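Local coordinates for protein putative oxidoreductase molybdopterin-binding subunit (Sulfolobus tokodaii, PDB 4ZOH) that binds the pterin cytosine dinucleotide and molybdenum of what is probably a hydroxylase of the xanthine dehydrogenase and aldehyde oxidase family, at residues S152-N157 against D257-F262; G277-N282 against I316-V321; L32-V37 against I80-A85; E166-L171 against L239-T244. All blocks are in the same frame, centred on the assembly; numbering follows the deposited sequence.

Interaction 1 of 4, residues S152-N157 against D257-F262; sequences SDTLIN and DKKLKF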
loop_
_atom_site.group_PDB
_atom_site.type_symbol
_atom_site.label_atom_id
_atom_site.label_comp_id
_atom_site.label_asym_id
_atom_site.label_seq_id
_atom_site.Cartn_x
_atom_site.Cartn_y
_atom_site.Cartn_z
ATOM N N SER A 152 52.213 19.907 -23.750
ATOM C CA SER A 152 50.939 19.523 -24.388
ATOM C C SER A 152 50.670 18.073 -24.224
ATOM O O SER A 152 51.585 17.292 -24.302
ATOM C CB SER A 152 50.986 19.816 -25.895
ATOM O OG SER A 152 50.961 21.199 -26.013
ATOM N N ASP A 153 49.400 17.716 -24.035
ATOM C CA ASP A 153 48.965 16.321 -24.133
ATOM C C ASP A 153 47.415 16.260 -24.199
ATOM O O ASP A 153 46.741 17.275 -24.172
ATOM C CB ASP A 153 49.487 15.505 -22.909
ATOM C CG ASP A 153 49.812 14.100 -23.259
ATOM O OD1 ASP A 153 50.775 13.562 -22.680
ATOM O OD2 ASP A 153 49.159 13.523 -24.152
ATOM N N THR A 154 46.888 15.054 -24.335
ATOM C CA THR A 154 45.451 14.834 -24.293
ATOM C C THR A 154 45.102 13.944 -23.071
ATOM O O THR A 154 45.596 12.836 -22.965
ATOM C CB THR A 154 45.006 14.234 -25.643
ATOM O OG1 THR A 154 45.148 15.276 -26.629
ATOM C CG2 THR A 154 43.567 13.732 -25.605
ATOM N N LEU A 155 44.280 14.466 -22.170
ATOM C CA LEU A 155 43.853 13.724 -20.975
ATOM C C LEU A 155 42.426 13.273 -21.154
ATOM O O LEU A 155 41.590 14.059 -21.563
ATOM C CB LEU A 155 43.937 14.620 -19.733
ATOM C CG LEU A 155 45.239 15.328 -19.411
ATOM C CD1 LEU A 155 45.075 16.193 -18.168
ATOM C CD2 LEU A 155 46.354 14.287 -19.312
ATOM N N ILE A 156 42.164 12.016 -20.819
ATOM C CA ILE A 156 40.882 11.451 -20.850
ATOM C C ILE A 156 40.319 11.212 -19.423
ATOM O O ILE A 156 41.015 10.679 -18.520
ATOM C CB ILE A 156 40.921 10.140 -21.596
ATOM C CG1 ILE A 156 41.464 10.390 -23.010
ATOM C CG2 ILE A 156 39.538 9.458 -21.515
ATOM C CD1 ILE A 156 41.267 9.237 -23.978
ATOM N N ASN A 157 39.042 11.575 -19.259
ATOM C CA ASN A 157 38.251 11.256 -18.104
ATOM C C ASN A 157 37.152 10.392 -18.634
ATOM O O ASN A 157 36.220 10.880 -19.298
ATOM C CB ASN A 157 37.819 12.577 -17.452
ATOM C CG ASN A 157 37.204 12.385 -16.052
ATOM O OD1 ASN A 157 36.095 11.821 -15.929
ATOM N ND2 ASN A 157 37.872 12.951 -14.990
ATOM N N ASP A 257 33.049 11.091 -19.107
ATOM C CA ASP A 257 33.267 10.922 -20.534
ATOM C C ASP A 257 33.590 12.304 -21.180
ATOM O O ASP A 257 32.788 12.815 -21.986
ATOM C CB ASP A 257 32.030 10.234 -21.214
ATOM C CG ASP A 257 32.409 9.540 -22.482
ATOM O OD1 ASP A 257 33.601 9.665 -22.795
ATOM O OD2 ASP A 257 31.607 8.832 -23.183
ATOM N N LYS A 258 34.698 12.917 -20.744
ATOM C CA LYS A 258 35.240 14.182 -21.275
ATOM C C LYS A 258 36.745 14.106 -21.553
ATOM O O LYS A 258 37.480 13.470 -20.809
ATOM C CB LYS A 258 34.918 15.360 -20.365
ATOM C CG LYS A 258 33.460 15.448 -20.024
ATOM C CD LYS A 258 33.187 16.546 -19.058
ATOM C CE LYS A 258 31.676 16.705 -18.956
ATOM N NZ LYS A 258 31.120 15.417 -18.378
ATOM N N LYS A 259 37.181 14.759 -22.626
ATOM C CA LYS A 259 38.565 14.759 -23.139
ATOM C C LYS A 259 39.103 16.187 -23.152
ATOM O O LYS A 259 38.423 17.110 -23.684
ATOM C CB LYS A 259 38.551 14.241 -24.588
ATOM C CG LYS A 259 39.892 13.722 -25.108
ATOM C CD LYS A 259 39.881 13.430 -26.605
ATOM C CE LYS A 259 39.854 11.958 -26.822
ATOM N NZ LYS A 259 40.254 11.736 -28.224
ATOM N N LEU A 260 40.297 16.406 -22.590
ATOM C CA LEU A 260 40.957 17.729 -22.725
ATOM C C LEU A 260 42.245 17.637 -23.539
ATOM O O LEU A 260 43.172 16.890 -23.150
ATOM C CB LEU A 260 41.233 18.387 -21.374
ATOM C CG LEU A 260 41.777 19.791 -21.475
ATOM C CD1 LEU A 260 40.690 20.756 -21.935
ATOM C CD2 LEU A 260 42.279 20.210 -20.095
ATOM N N LYS A 261 42.264 18.332 -24.699
ATOM C CA LYS A 261 43.496 18.599 -25.502
ATOM C C LYS A 261 43.997 19.878 -24.881
ATOM O O LYS A 261 43.289 20.914 -24.924
ATOM C CB LYS A 261 43.193 18.856 -26.983
ATOM C CG LYS A 261 42.165 17.922 -27.653
ATOM C CD LYS A 261 42.784 16.664 -28.270
ATOM C CE LYS A 261 41.852 15.912 -29.218
ATOM N NZ LYS A 261 41.666 16.656 -30.503
ATOM N N PHE A 262 45.166 19.824 -24.227
ATOM C CA PHE A 262 45.609 21.011 -23.436
ATOM C C PHE A 262 47.000 21.462 -23.867
ATOM O O PHE A 262 47.771 20.688 -24.410
ATOM C CB PHE A 262 45.538 20.774 -21.894
ATOM C CG PHE A 262 46.700 19.963 -21.341
ATOM C CD1 PHE A 262 47.935 20.579 -21.025
ATOM C CD2 PHE A 262 46.586 18.593 -21.181
ATOM C CE1 PHE A 262 49.020 19.826 -20.584
ATOM C CE2 PHE A 262 47.647 17.840 -20.706
ATOM C CZ PHE A 262 48.864 18.461 -20.392
HETATM O O HOH W 1 36.128 10.710 -22.423
#

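Interaction 2 of 4, residues G277-N282 against I316-V321; sequences GTLIAN and IDAYAV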
loop_
_atom_site.group_PDB
_atom_site.type_symbol
_atom_site.label_atom_id
_atom_site.label_comp_id
_atom_site.label_asym_id
_atom_site.label_seq_id
_atom_site.Cartn_x
_atom_site.Cartn_y
_atom_site.Cartn_z
ATOM N N GLY A 277 43.122 25.127 -24.853
ATOM C CA GLY A 277 42.872 23.965 -25.690
ATOM C C GLY A 277 41.378 23.670 -25.890
ATOM O O GLY A 277 40.532 24.565 -25.845
ATOM N N THR A 278 41.090 22.408 -26.139
ATOM C CA THR A 278 39.808 22.012 -26.613
ATOM C C THR A 278 39.263 20.936 -25.629
ATOM O O THR A 278 39.911 19.885 -25.409
ATOM C CB THR A 278 39.974 21.426 -28.024
ATOM O OG1 THR A 278 40.550 22.443 -28.860
ATOM C CG2 THR A 278 38.658 20.984 -28.592
ATOM N N LEU A 279 38.089 21.211 -25.060
ATOM C CA LEU A 279 37.347 20.201 -24.235
ATOM C C LEU A 279 36.282 19.515 -25.050
ATOM O O LEU A 279 35.328 20.191 -25.521
ATOM C CB LEU A 279 36.728 20.899 -22.986
ATOM C CG LEU A 279 35.894 19.977 -22.070
ATOM C CD1 LEU A 279 36.807 19.009 -21.293
ATOM C CD2 LEU A 279 34.974 20.778 -21.159
ATOM N N ILE A 280 36.374 18.200 -25.231
ATOM C CA ILE A 280 35.266 17.502 -25.879
ATOM C C ILE A 280 34.416 16.578 -24.933
ATOM O O ILE A 280 34.918 15.504 -24.458
ATOM C CB ILE A 280 35.746 16.669 -27.075
ATOM C CG1 ILE A 280 36.267 17.589 -28.203
ATOM C CG2 ILE A 280 34.578 15.890 -27.659
ATOM C CD1 ILE A 280 37.145 16.846 -29.200
ATOM N N ALA A 281 33.134 16.918 -24.741
ATOM C CA ALA A 281 32.227 16.148 -23.844
ATOM C C ALA A 281 31.221 15.330 -24.625
ATOM O O ALA A 281 30.680 15.804 -25.625
ATOM C CB ALA A 281 31.539 17.081 -22.877
ATOM N N ASN A 282 31.076 14.049 -24.269
ATOM C CA ASN A 282 30.194 13.138 -24.957
ATOM C C ASN A 282 28.778 13.087 -24.290
ATOM O O ASN A 282 28.611 12.508 -23.201
ATOM C CB ASN A 282 30.849 11.769 -25.034
ATOM C CG ASN A 282 30.087 10.818 -25.915
ATOM O OD1 ASN A 282 28.938 11.048 -26.168
ATOM N ND2 ASN A 282 30.698 9.712 -26.306
ATOM N N ILE A 316 39.658 28.145 -23.618
ATOM C CA ILE A 316 39.236 26.713 -23.800
ATOM C C ILE A 316 38.048 26.613 -24.728
ATOM O O ILE A 316 37.041 27.259 -24.547
ATOM C CB ILE A 316 38.841 26.027 -22.442
ATOM C CG1 ILE A 316 40.026 26.166 -21.436
ATOM C CG2 ILE A 316 38.452 24.547 -22.663
ATOM C CD1 ILE A 316 41.197 25.244 -21.718
ATOM N N ASP A 317 38.180 25.774 -25.716
ATOM C CA ASP A 317 37.168 25.668 -26.722
ATOM C C ASP A 317 36.333 24.456 -26.274
ATOM O O ASP A 317 36.822 23.315 -26.336
ATOM C CB ASP A 317 37.829 25.470 -28.120
ATOM C CG ASP A 317 36.789 25.483 -29.298
ATOM O OD1 ASP A 317 35.772 26.170 -29.183
ATOM O OD2 ASP A 317 37.021 24.826 -30.345
ATOM N N ALA A 318 35.117 24.715 -25.749
ATOM C CA ALA A 318 34.206 23.608 -25.225
ATOM C C ALA A 318 33.140 23.067 -26.203
ATOM O O ALA A 318 32.291 23.818 -26.678
ATOM C CB ALA A 318 33.545 24.031 -23.906
ATOM N N TYR A 319 33.201 21.779 -26.477
ATOM C CA TYR A 319 32.174 21.035 -27.200
ATOM C C TYR A 319 31.380 20.020 -26.332
ATOM O O TYR A 319 31.985 19.262 -25.553
ATOM C CB TYR A 319 32.814 20.203 -28.302
ATOM C CG TYR A 319 33.382 21.005 -29.428
ATOM C CD1 TYR A 319 34.699 21.545 -29.317
ATOM C CD2 TYR A 319 32.639 21.240 -30.618
ATOM C CE1 TYR A 319 35.250 22.293 -30.334
ATOM C CE2 TYR A 319 33.203 21.991 -31.677
ATOM C CZ TYR A 319 34.495 22.509 -31.509
ATOM O OH TYR A 319 35.121 23.230 -32.455
ATOM N N ALA A 320 30.041 20.017 -26.477
ATOM C CA ALA A 320 29.207 18.931 -26.003
ATOM C C ALA A 320 28.542 18.339 -27.240
ATOM O O ALA A 320 27.718 18.981 -27.899
ATOM C CB ALA A 320 28.191 19.443 -24.949
ATOM N N VAL A 321 28.851 17.088 -27.515
ATOM C CA VAL A 321 28.509 16.465 -28.744
ATOM C C VAL A 321 27.692 15.224 -28.516
ATOM O O VAL A 321 28.096 14.456 -27.672
ATOM C CB VAL A 321 29.800 15.985 -29.471
ATOM C CG1 VAL A 321 29.537 15.798 -30.977
ATOM C CG2 VAL A 321 30.887 17.029 -29.331
#

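Interaction 3 of 4, residues L32-V37 against I80-A85; sequences LFVAFV and IAIVIA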
loop_
_atom_site.group_PDB
_atom_site.type_symbol
_atom_site.label_atom_id
_atom_site.label_comp_id
_atom_site.label_asym_id
_atom_site.label_seq_id
_atom_site.Cartn_x
_atom_site.Cartn_y
_atom_site.Cartn_z
ATOM N N LEU A 32 0.010 -4.537 -12.164
ATOM C CA LEU A 32 0.570 -5.215 -13.310
ATOM C C LEU A 32 2.080 -4.886 -13.436
ATOM O O LEU A 32 2.550 -3.868 -12.895
ATOM C CB LEU A 32 -0.158 -4.760 -14.605
ATOM C CG LEU A 32 -1.654 -5.119 -14.733
ATOM C CD1 LEU A 32 -2.281 -4.456 -15.962
ATOM C CD2 LEU A 32 -1.755 -6.611 -14.871
ATOM N N PHE A 33 2.824 -5.746 -14.129
ATOM C CA PHE A 33 4.259 -5.531 -14.303
ATOM C C PHE A 33 4.567 -5.095 -15.718
ATOM O O PHE A 33 4.010 -5.648 -16.670
ATOM C CB PHE A 33 5.078 -6.761 -13.906
ATOM C CG PHE A 33 6.517 -6.441 -13.723
ATOM C CD1 PHE A 33 7.426 -6.544 -14.812
ATOM C CD2 PHE A 33 6.979 -5.904 -12.466
ATOM C CE1 PHE A 33 8.766 -6.188 -14.640
ATOM C CE2 PHE A 33 8.319 -5.533 -12.307
ATOM C CZ PHE A 33 9.217 -5.696 -13.392
ATOM N N VAL A 34 5.448 -4.101 -15.830
ATOM C CA VAL A 34 5.812 -3.429 -17.100
ATOM C C VAL A 34 7.300 -3.657 -17.387
ATOM O O VAL A 34 8.144 -3.411 -16.523
ATOM C CB VAL A 34 5.461 -1.918 -17.000
ATOM C CG1 VAL A 34 5.837 -1.093 -18.239
ATOM C CG2 VAL A 34 3.957 -1.732 -16.713
ATOM N N ALA A 35 7.628 -4.106 -18.594
ATOM C CA ALA A 35 9.029 -4.176 -19.018
ATOM C C ALA A 35 9.156 -3.465 -20.363
ATOM O O ALA A 35 8.177 -3.421 -21.138
ATOM C CB ALA A 35 9.487 -5.641 -19.080
ATOM N N PHE A 36 10.344 -2.915 -20.643
ATOM C CA PHE A 36 10.615 -2.278 -21.905
ATOM C C PHE A 36 11.467 -3.139 -22.831
ATOM O O PHE A 36 12.439 -3.746 -22.390
ATOM C CB PHE A 36 11.226 -0.892 -21.706
ATOM C CG PHE A 36 10.317 0.047 -21.003
ATOM C CD1 PHE A 36 9.676 1.102 -21.716
ATOM C CD2 PHE A 36 10.069 -0.102 -19.609
ATOM C CE1 PHE A 36 8.816 1.984 -21.088
ATOM C CE2 PHE A 36 9.196 0.804 -18.978
ATOM C CZ PHE A 36 8.562 1.831 -19.706
ATOM N N VAL A 37 11.060 -3.221 -24.110
ATOM C CA VAL A 37 11.896 -3.757 -25.201
ATOM C C VAL A 37 12.850 -2.633 -25.553
ATOM O O VAL A 37 12.438 -1.460 -25.632
ATOM C CB VAL A 37 11.057 -4.163 -26.466
ATOM C CG1 VAL A 37 11.942 -4.800 -27.566
ATOM C CG2 VAL A 37 9.925 -5.129 -26.083
ATOM N N ILE A 80 12.060 0.922 -27.105
ATOM C CA ILE A 80 11.370 0.941 -28.401
ATOM C C ILE A 80 9.956 0.341 -28.344
ATOM O O ILE A 80 9.151 0.530 -29.273
ATOM C CB ILE A 80 12.256 0.303 -29.527
ATOM C CG1 ILE A 80 12.625 -1.134 -29.195
ATOM C CG2 ILE A 80 13.470 1.198 -29.714
ATOM C CD1 ILE A 80 13.284 -1.906 -30.344
ATOM N N ALA A 81 9.646 -0.332 -27.236
ATOM C CA ALA A 81 8.338 -0.954 -27.022
ATOM C C ALA A 81 8.139 -1.194 -25.522
ATOM O O ALA A 81 9.145 -1.276 -24.763
ATOM C CB ALA A 81 8.276 -2.298 -27.763
ATOM N N ILE A 82 6.878 -1.347 -25.104
ATOM C CA ILE A 82 6.523 -1.569 -23.677
ATOM C C ILE A 82 5.607 -2.786 -23.607
ATOM O O ILE A 82 4.601 -2.819 -24.336
ATOM C CB ILE A 82 5.783 -0.393 -23.028
ATOM C CG1 ILE A 82 6.414 0.953 -23.331
ATOM C CG2 ILE A 82 5.683 -0.633 -21.525
ATOM C CD1 ILE A 82 5.727 1.753 -24.405
ATOM N N VAL A 83 5.958 -3.798 -22.797
ATOM C CA VAL A 83 5.077 -4.885 -22.616
ATOM C C VAL A 83 4.467 -4.796 -21.217
ATOM O O VAL A 83 5.134 -4.273 -20.262
ATOM C CB VAL A 83 5.697 -6.246 -22.866
ATOM C CG1 VAL A 83 6.422 -6.288 -24.254
ATOM C CG2 VAL A 83 6.621 -6.721 -21.751
ATOM N N ILE A 84 3.224 -5.322 -21.097
ATOM C CA ILE A 84 2.483 -5.407 -19.807
ATOM C C ILE A 84 2.019 -6.837 -19.518
ATOM O O ILE A 84 1.480 -7.528 -20.402
ATOM C CB ILE A 84 1.328 -4.403 -19.744
ATOM C CG1 ILE A 84 1.817 -3.055 -20.310
ATOM C CG2 ILE A 84 0.743 -4.331 -18.303
ATOM C CD1 ILE A 84 1.210 -1.783 -19.785
ATOM N N ALA A 85 2.302 -7.341 -18.321
ATOM C CA ALA A 85 1.841 -8.686 -18.001
ATOM C C ALA A 85 1.456 -8.797 -16.508
ATOM O O ALA A 85 1.611 -7.845 -15.729
ATOM C CB ALA A 85 2.886 -9.740 -18.388
#

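Interaction 4 of 4, residues E166-L171 against L239-T244; sequences ETRGAL and LKWVPT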
loop_
_atom_site.group_PDB
_atom_site.type_symbol
_atom_site.label_atom_id
_atom_site.label_comp_id
_atom_site.label_asym_id
_atom_site.label_seq_id
_atom_site.Cartn_x
_atom_site.Cartn_y
_atom_site.Cartn_z
ATOM N N GLU A 166 20.340 -0.060 -5.612
ATOM C CA GLU A 166 18.956 -0.134 -6.116
ATOM C C GLU A 166 18.872 0.612 -7.469
ATOM O O GLU A 166 19.191 1.837 -7.573
ATOM C CB GLU A 166 17.901 0.501 -5.149
ATOM C CG GLU A 166 16.443 0.253 -5.600
ATOM C CD GLU A 166 15.472 1.363 -5.230
ATOM O OE1 GLU A 166 14.235 1.141 -5.303
ATOM O OE2 GLU A 166 15.887 2.495 -4.852
ATOM N N THR A 167 18.398 -0.103 -8.479
ATOM C CA THR A 167 18.041 0.511 -9.798
ATOM C C THR A 167 16.902 1.487 -9.700
ATOM O O THR A 167 16.330 1.668 -8.637
ATOM C CB THR A 167 17.639 -0.514 -10.836
ATOM O OG1 THR A 167 16.432 -1.150 -10.421
ATOM C CG2 THR A 167 18.736 -1.616 -11.015
ATOM N N ARG A 168 16.668 2.208 -10.803
ATOM C CA ARG A 168 15.428 2.972 -10.992
ATOM C C ARG A 168 14.280 2.029 -10.732
ATOM O O ARG A 168 14.453 0.793 -10.709
ATOM C CB ARG A 168 15.353 3.484 -12.476
ATOM C CG ARG A 168 16.449 4.518 -12.777
ATOM C CD ARG A 168 16.666 4.686 -14.296
ATOM N NE ARG A 168 16.891 3.396 -14.927
ATOM C CZ ARG A 168 16.703 3.120 -16.219
ATOM N NH1 ARG A 168 16.918 1.873 -16.620
ATOM N NH2 ARG A 168 16.357 4.098 -17.085
ATOM N N GLY A 169 13.083 2.592 -10.614
ATOM C CA GLY A 169 11.878 1.728 -10.510
ATOM C C GLY A 169 10.743 2.649 -10.192
ATOM O O GLY A 169 10.951 3.766 -9.625
ATOM N N ALA A 170 9.535 2.203 -10.496
ATOM C CA ALA A 170 8.397 3.097 -10.331
ATOM C C ALA A 170 7.103 2.313 -10.330
ATOM O O ALA A 170 7.056 1.136 -10.789
ATOM C CB ALA A 170 8.360 4.153 -11.433
ATOM N N LEU A 171 6.105 2.963 -9.726
ATOM C CA LEU A 171 4.792 2.383 -9.552
ATOM C C LEU A 171 3.762 3.481 -9.785
ATOM O O LEU A 171 3.786 4.484 -9.078
ATOM C CB LEU A 171 4.600 1.796 -8.125
ATOM C CG LEU A 171 3.218 1.245 -7.767
ATOM C CD1 LEU A 171 2.749 0.071 -8.672
ATOM C CD2 LEU A 171 3.184 0.847 -6.261
ATOM N N LEU A 239 0.722 -0.054 -12.150
ATOM C CA LEU A 239 1.698 -0.574 -13.086
ATOM C C LEU A 239 3.048 -0.364 -12.385
ATOM O O LEU A 239 3.407 0.788 -12.049
ATOM C CB LEU A 239 1.678 0.319 -14.350
ATOM C CG LEU A 239 0.368 0.438 -15.207
ATOM C CD1 LEU A 239 0.745 1.179 -16.514
ATOM C CD2 LEU A 239 -0.316 -0.901 -15.533
ATOM N N LYS A 240 3.743 -1.481 -12.167
ATOM C CA LYS A 240 5.062 -1.533 -11.539
ATOM C C LYS A 240 6.113 -1.733 -12.624
ATOM O O LYS A 240 6.025 -2.671 -13.437
ATOM C CB LYS A 240 5.134 -2.743 -10.560
ATOM C CG LYS A 240 6.505 -3.036 -9.949
ATOM C CD LYS A 240 6.846 -2.007 -8.833
ATOM C CE LYS A 240 6.026 -2.164 -7.535
ATOM N NZ LYS A 240 6.395 -3.505 -6.915
ATOM N N TRP A 241 7.108 -0.864 -12.623
ATOM C CA TRP A 241 8.206 -1.060 -13.522
ATOM C C TRP A 241 9.517 -1.228 -12.693
ATOM O O TRP A 241 9.863 -0.311 -11.884
ATOM C CB TRP A 241 8.356 0.191 -14.392
ATOM C CG TRP A 241 9.720 0.192 -15.107
ATOM C CD1 TRP A 241 10.185 -0.738 -15.973
ATOM C CD2 TRP A 241 10.797 1.139 -14.932
ATOM N NE1 TRP A 241 11.472 -0.389 -16.414
ATOM C CE2 TRP A 241 11.847 0.759 -15.799
ATOM C CE3 TRP A 241 10.952 2.304 -14.171
ATOM C CZ2 TRP A 241 13.079 1.494 -15.890
ATOM C CZ3 TRP A 241 12.148 3.066 -14.314
ATOM C CH2 TRP A 241 13.196 2.631 -15.149
ATOM N N VAL A 242 10.236 -2.336 -12.899
ATOM C CA VAL A 242 11.586 -2.470 -12.308
ATOM C C VAL A 242 12.518 -3.086 -13.357
ATOM O O VAL A 242 12.345 -4.210 -13.713
ATOM C CB VAL A 242 11.624 -3.307 -11.018
ATOM C CG1 VAL A 242 13.057 -3.361 -10.437
ATOM C CG2 VAL A 242 10.646 -2.761 -9.988
ATOM N N PRO A 243 13.502 -2.331 -13.846
ATOM C CA PRO A 243 14.483 -2.872 -14.814
ATOM C C PRO A 243 15.369 -3.947 -14.200
ATOM O O PRO A 243 15.605 -3.948 -12.952
ATOM C CB PRO A 243 15.310 -1.634 -15.204
ATOM C CG PRO A 243 15.239 -0.811 -13.946
ATOM C CD PRO A 243 13.874 -0.980 -13.398
ATOM N N THR A 244 15.834 -4.873 -15.021
ATOM C CA THR A 244 16.936 -5.731 -14.567
ATOM C C THR A 244 18.231 -4.891 -14.452
ATOM O O THR A 244 18.329 -3.730 -14.964
ATOM C CB THR A 244 17.194 -6.870 -15.538
ATOM O OG1 THR A 244 17.770 -6.306 -16.712
ATOM C CG2 THR A 244 15.860 -7.652 -15.879
HETATM O O HOH W 2 16.397 -4.171 -10.214
#

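Interaction 1 of 4, residues S152-N157 against D257-F262
F262 lays its ring across the neighbouring strand, over the backbone of D153 and against L155. Its CG stands between the backbone N and the carbonyl carbon (chi1 79°), a rotamer that carries the ring over the partner chain. D153 N lies over one face of the ring, toward the rim, while L155 CG meets F262 CE2 obliquely at 3.7 Å. The flat ring suits this place because it can cover a peptide and a branched leucine together. Alongside, F262 N gives D153 O a nearly straight bond of 3.0 Å, answered by a weak one from D153 N to F262 O. The pairs L155 with L260 and N157 with K258 exchange two bonds each in the antiparallel register. On the other face T154 is turned between two lysines: CG2 rests on K259 CG at 3.7 Å, and OG1 lies 3.2 Å from K261 CD. D257 and K258 both face N157, a G1 beta bulge, and D257 adopts the left-handed backbone conformation. Water 1 bridges the bulge by donating to N157 O, and at 2.8 Å to D257 OD1. D153 OD2 accepts T154 N at 2.7 Å, which steadies the carboxylate, while OD1 pairs with R693. Further out, K258 reaches E294 and E338, D257 meets R159, and L155 packs on F342 of helix 336-353. On the T154 and I156 face, the stems of K259 and K261 give methylenes to the first strand, while E112 forms salt bridges with both ends and probably offsets their like charges.

Interaction 2 of 4, residues G277-N282 against I316-V321
G277 opens the parallel pairing by offering its O to D317 N at 2.6 Å. Its backbone angles would press a beta carbon against the preceding carbonyl, so glycine is called for here, and I316 CD1 comes to 3.7 Å from G277 N. T278 lies alongside D317, both pointing the same way, and its CG2 crosses obliquely to Y319 CE1 at 4.0 Å. That methyl is directed there by standing anti to the backbone N, with OG1 beside it (chi1 -59°). The Y319 hydroxyl gives a weak bond to D317 OD2, while D317 OD1 is held by H132, whose ring also stacks on Y319. L279 comes next: its N donates to D317 O and its O accepts Y319 N at 2.8 Å. The leucine side chain turns to the other face, meeting I316 CG2 through CB and packing on T301 and V302 of helix 288-304. That helix links the two strands, making a beta-alpha-beta unit, and covers L279, A281 and A318, a place that suits apolar side chains. I280 returns to the Y319 side, its CG1 reaching Y319 CB and its CG2 lying 4.2 Å from V321 CG2. A281 N donates to Y319 O at 2.7 Å and A281 O takes V321 N, while its CB packs on V298 of that helix, where a methyl is enough. At N282 the amide serves the turn beyond the strand, OD1 accepting from G284 N and pairing with T323 OG1.

Interaction 3 of 4, residues L32-V37 against I80-A85
F33, A35 and V37 form antiparallel hydrogen-bonded pairs with A85, V83 and A81, the two short axes running 155° apart. The order breaks at V37, where I80 and A81 both face it in a classic beta bulge: I80 N reaches V37 O at 2.8 Å, and A81 N adds a weak bond to the same oxygen. On one face F36 CG stands opposite the carbonyl carbon (chi1 -63°), which sets the ring beside I82. I82 CG2 sits over the F36 ring in a CH-pi contact, 4.2 Å from its centroid, while I82 CG1 touches F36 CE1 at 3.4 Å. V34 extends this row between I82 and I84. Apart from F33, the other face carries short or beta-branched side chains, V37 CB meeting A81 CB at 3.6 Å and A35 CB resting near V83 CG2, which fit against helix 88-95. An alanine at F36 is likely to leave I82 CG2 without the ring face it rests on and W241 without its edge-to-face partner. The strand pair and helix 88-95 lie in the hammerhead range; helix 223-235, covering V34 and F36, and strand 239-241, pairing beside L32 and V34, come from the cofactor-binding range.

Interaction 4 of 4, residues E166-L171 against L239-T244
R168 turns one face of its guanidinium to the edge of the W241 indole, the planes standing 82° apart. W241 CH2 lies over its centre, 3.7 Å from R168 CZ and 3.5 Å from R168 CB. W241 CG, opposite its own backbone N (chi1 165°), carries the indole there. The guanidinium N-H groups are taken up outside the segments: NE and NH2 in salt bridges with E248 and E224, NH1 weakly with S251. A170 and W241 exchange two bonds, A170 N donating to W241 O at 2.9 Å and W241 N to A170 O at 2.7 Å. At G169 a beta carbon would probably press on W241 O and V242 CG2. P243 has no N-H to offer, and its CD packs on R168 O. That oxygen accepts T167 OG1 at 2.8 Å on a lone pair, and water 2 donates both to T167 OG1 and to P243 O. K240 NZ forms salt bridges with D24 and E27. A serine in place of W241 would probably leave the guanidinium face uncovered and open a gap beside R168 CB. Strand 239-241 runs between 170-174 and 32-38 beside helix 223-235, whose L228 touches A170 and L239, and T244 then caps helix 245-251.

In the fold
From the N terminus, interaction 3 closes first, joining 32-37 to 80-85 across an all-strand and loop excursion in the hammerhead range. Interaction 1 then opens at 152-157, and the whole of interaction 4, from 166-171 to 239-244, is completed before the chain returns at 257-262; interaction 2 follows in series, pairing 277-282 with 316-321 around one helix. No two loops cross. Interactions 3 and 4 meet within one mixed sheet, where strand 239-241 borders 32-38, so the hammerhead and the cofactor-binding range share it. Interactions 1 and 2 belong to a second sheet through neighbouring strands 254-266 and 272-282. Nearest atoms of interactions 1 and 4 are about 17 Å apart.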